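Side-chain contact in peptidase M14, carboxypeptidase A (Thermoplasmatales archaeon SCGC AB-540-F20, PDB 4XED), which is probably a zinc-dependent carboxypeptidase, represented here by its calcium-bound PKD domain, a beta-sandwich module that may mediate protein binding: residues A[41-46]-A[88-93]. Numbering follows the deposited sequence.
Sequences YIEWGD and SSWGTL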
loop_
_atom_site.group_PDB
_atom_site.type_symbol
_atom_site.label_atom_id
_atom_site.label_comp_id
_atom_site.label_asym_id
_atom_site.label_seq_id
_atom_site.Cartn_x
_atom_site.Cartn_y
_atom_site.Cartn_z
ATOM N N TYR A 41 -4.694 3.619 1.990
ATOM C CA TYR A 41 -4.248 3.588 3.386
ATOM C C TYR A 41 -3.184 2.507 3.427
ATOM O O TYR A 41 -3.463 1.346 3.147
ATOM C CB TYR A 41 -5.401 3.297 4.352
ATOM C CG TYR A 41 -5.029 3.437 5.791
ATOM C CD1 TYR A 41 -4.214 2.502 6.417
ATOM C CD2 TYR A 41 -5.514 4.499 6.558
ATOM C CE1 TYR A 41 -3.882 2.613 7.723
ATOM C CE2 TYR A 41 -5.176 4.620 7.908
ATOM C CZ TYR A 41 -4.347 3.664 8.479
ATOM O OH TYR A 41 -3.989 3.710 9.811
ATOM N N ILE A 42 -1.944 2.908 3.703
ATOM C CA ILE A 42 -0.791 2.015 3.725
ATOM C C ILE A 42 -0.259 1.923 5.159
ATOM O O ILE A 42 -0.038 2.947 5.819
ATOM C CB ILE A 42 0.305 2.536 2.793
ATOM C CG1 ILE A 42 -0.219 2.595 1.344
ATOM C CG2 ILE A 42 1.593 1.723 2.922
ATOM C CD1 ILE A 42 0.675 3.377 0.426
ATOM N N GLU A 43 -0.003 0.693 5.604
ATOM C CA GLU A 43 0.746 0.393 6.828
ATOM C C GLU A 43 2.107 -0.140 6.421
ATOM O O GLU A 43 2.196 -1.076 5.628
ATOM C CB GLU A 43 0.046 -0.683 7.648
ATOM C CG GLU A 43 -1.281 -0.293 8.200
ATOM C CD GLU A 43 -1.977 -1.439 8.904
ATOM O OE1 GLU A 43 -1.562 -2.615 8.742
ATOM O OE2 GLU A 43 -2.943 -1.163 9.639
ATOM N N TRP A 44 3.181 0.453 6.920
ATOM C CA TRP A 44 4.514 -0.052 6.623
ATOM C C TRP A 44 4.948 -1.198 7.564
ATOM O O TRP A 44 6.029 -1.775 7.407
ATOM C CB TRP A 44 5.547 1.079 6.680
ATOM C CG TRP A 44 5.350 2.110 5.599
ATOM C CD1 TRP A 44 4.945 3.392 5.753
ATOM C CD2 TRP A 44 5.559 1.926 4.195
ATOM N NE1 TRP A 44 4.876 4.030 4.539
ATOM C CE2 TRP A 44 5.249 3.148 3.562
ATOM C CE3 TRP A 44 5.978 0.840 3.397
ATOM C CZ2 TRP A 44 5.388 3.328 2.175
ATOM C CZ3 TRP A 44 6.090 1.008 2.030
ATOM C CH2 TRP A 44 5.789 2.241 1.436
ATOM N N GLY A 45 4.113 -1.517 8.550
ATOM C CA GLY A 45 4.339 -2.632 9.449
ATOM C C GLY A 45 5.145 -2.298 10.691
ATOM O O GLY A 45 5.335 -3.167 11.552
ATOM N N ASP A 46 5.611 -1.052 10.780
ATOM C CA ASP A 46 6.488 -0.582 11.839
ATOM C C ASP A 46 5.844 0.530 12.646
ATOM O O ASP A 46 6.515 1.168 13.437
ATOM C CB ASP A 46 7.815 -0.095 11.241
ATOM C CG ASP A 46 7.643 0.967 10.187
ATOM O OD1 ASP A 46 6.499 1.404 9.921
ATOM O OD2 ASP A 46 8.692 1.401 9.637
ATOM N N SER A 88 -11.995 -1.205 0.467
ATOM C CA SER A 88 -11.535 -2.546 0.115
ATOM C C SER A 88 -10.952 -3.300 1.306
ATOM O O SER A 88 -10.726 -2.753 2.364
ATOM C CB SER A 88 -10.457 -2.446 -0.959
ATOM O OG SER A 88 -9.200 -2.077 -0.410
ATOM N N SER A 89 -10.683 -4.578 1.077
ATOM C CA SER A 89 -9.836 -5.382 1.948
ATOM C C SER A 89 -8.350 -5.033 1.743
ATOM O O SER A 89 -8.026 -4.228 0.885
ATOM C CB SER A 89 -10.110 -6.869 1.730
ATOM O OG SER A 89 -11.323 -7.205 2.347
ATOM N N TRP A 90 -7.460 -5.661 2.497
ATOM C CA TRP A 90 -6.066 -5.300 2.449
ATOM C C TRP A 90 -5.267 -6.231 1.550
ATOM O O TRP A 90 -5.422 -7.468 1.618
ATOM C CB TRP A 90 -5.458 -5.484 3.821
ATOM C CG TRP A 90 -5.972 -4.698 4.970
ATOM C CD1 TRP A 90 -6.897 -5.082 5.888
ATOM C CD2 TRP A 90 -5.485 -3.421 5.388
ATOM N NE1 TRP A 90 -7.027 -4.114 6.844
ATOM C CE2 TRP A 90 -6.168 -3.083 6.570
ATOM C CE3 TRP A 90 -4.542 -2.531 4.884
ATOM C CZ2 TRP A 90 -5.933 -1.903 7.260
ATOM C CZ3 TRP A 90 -4.289 -1.352 5.599
ATOM C CH2 TRP A 90 -4.992 -1.063 6.768
ATOM N N GLY A 91 -4.365 -5.663 0.762
ATOM C CA GLY A 91 -3.306 -6.421 0.120
ATOM C C GLY A 91 -2.099 -6.367 1.033
ATOM O O GLY A 91 -1.948 -5.403 1.796
ATOM N N THR A 92 -1.262 -7.401 1.021
ATOM C CA THR A 92 -0.140 -7.484 1.951
ATOM C C THR A 92 1.124 -8.041 1.308
ATOM O O THR A 92 1.063 -8.889 0.390
ATOM C CB THR A 92 -0.479 -8.338 3.212
ATOM O OG1 THR A 92 -0.374 -9.734 2.932
ATOM C CG2 THR A 92 -1.873 -8.042 3.765
ATOM N N LEU A 93 2.263 -7.554 1.801
ATOM C CA LEU A 93 3.587 -8.034 1.409
ATOM C C LEU A 93 4.469 -8.037 2.633
ATOM O O LEU A 93 4.615 -7.016 3.304
ATOM C CB LEU A 93 4.189 -7.093 0.371
ATOM C CG LEU A 93 5.509 -7.524 -0.259
ATOM C CD1 LEU A 93 5.377 -8.781 -1.124
ATOM C CD2 LEU A 93 6.128 -6.395 -1.072
#
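Tyr41 and Glu43 reach Trp90 across one intervening strand: strands 38-43 and 91-97 both pair antiparallel with strand 72-82 in the four-stranded sheet of this PKD domain, and the closest CA atoms, of Glu43 and Thr92, stay 9.3 Å apart. At such a spacing no hydrogen bond joins the two segments, and the gap is closed mainly by side chains, on the sheet surface turned away from the sandwich core, though Trp90 CZ3 also rests near the carbonyl O of Tyr41. Trp90 reaches across, and the CH2 and CZ3 corner of its six-membered ring does the touching. CG of Tyr41 stands anti to its own backbone N (chi1 -172°), which brings the phenol ring beside the indole, CD1 of Tyr41 lying 3.7 Å from CH2 of Trp90 near the indole plane. The two ring planes are inclined at 79° with centroids 5.9 Å apart, so the rings meet obliquely. Glu43 runs extended beyond CG and lays its carboxylate by the same corner, OE2 coming to 3.5 Å from Trp90 CH2, with carboxylate and indole planes 36° apart. Its charge is met by Arg77 of the middle strand, which forms a salt bridge through Glu43 OE1 and a cation-pi contact with Trp90. Lys79, two residues further on the same strand, makes a cation-pi contact with Tyr41. Replacing Glu43 with an alanine would probably leave Arg77 without its carboxylate mate and remove the packing against Trp90 CH2. Cross-strand cohesion here thus combines aromatic contact with a carboxylate held by a cation, Arg77 bridging Glu43 and Trp90 from the strand between.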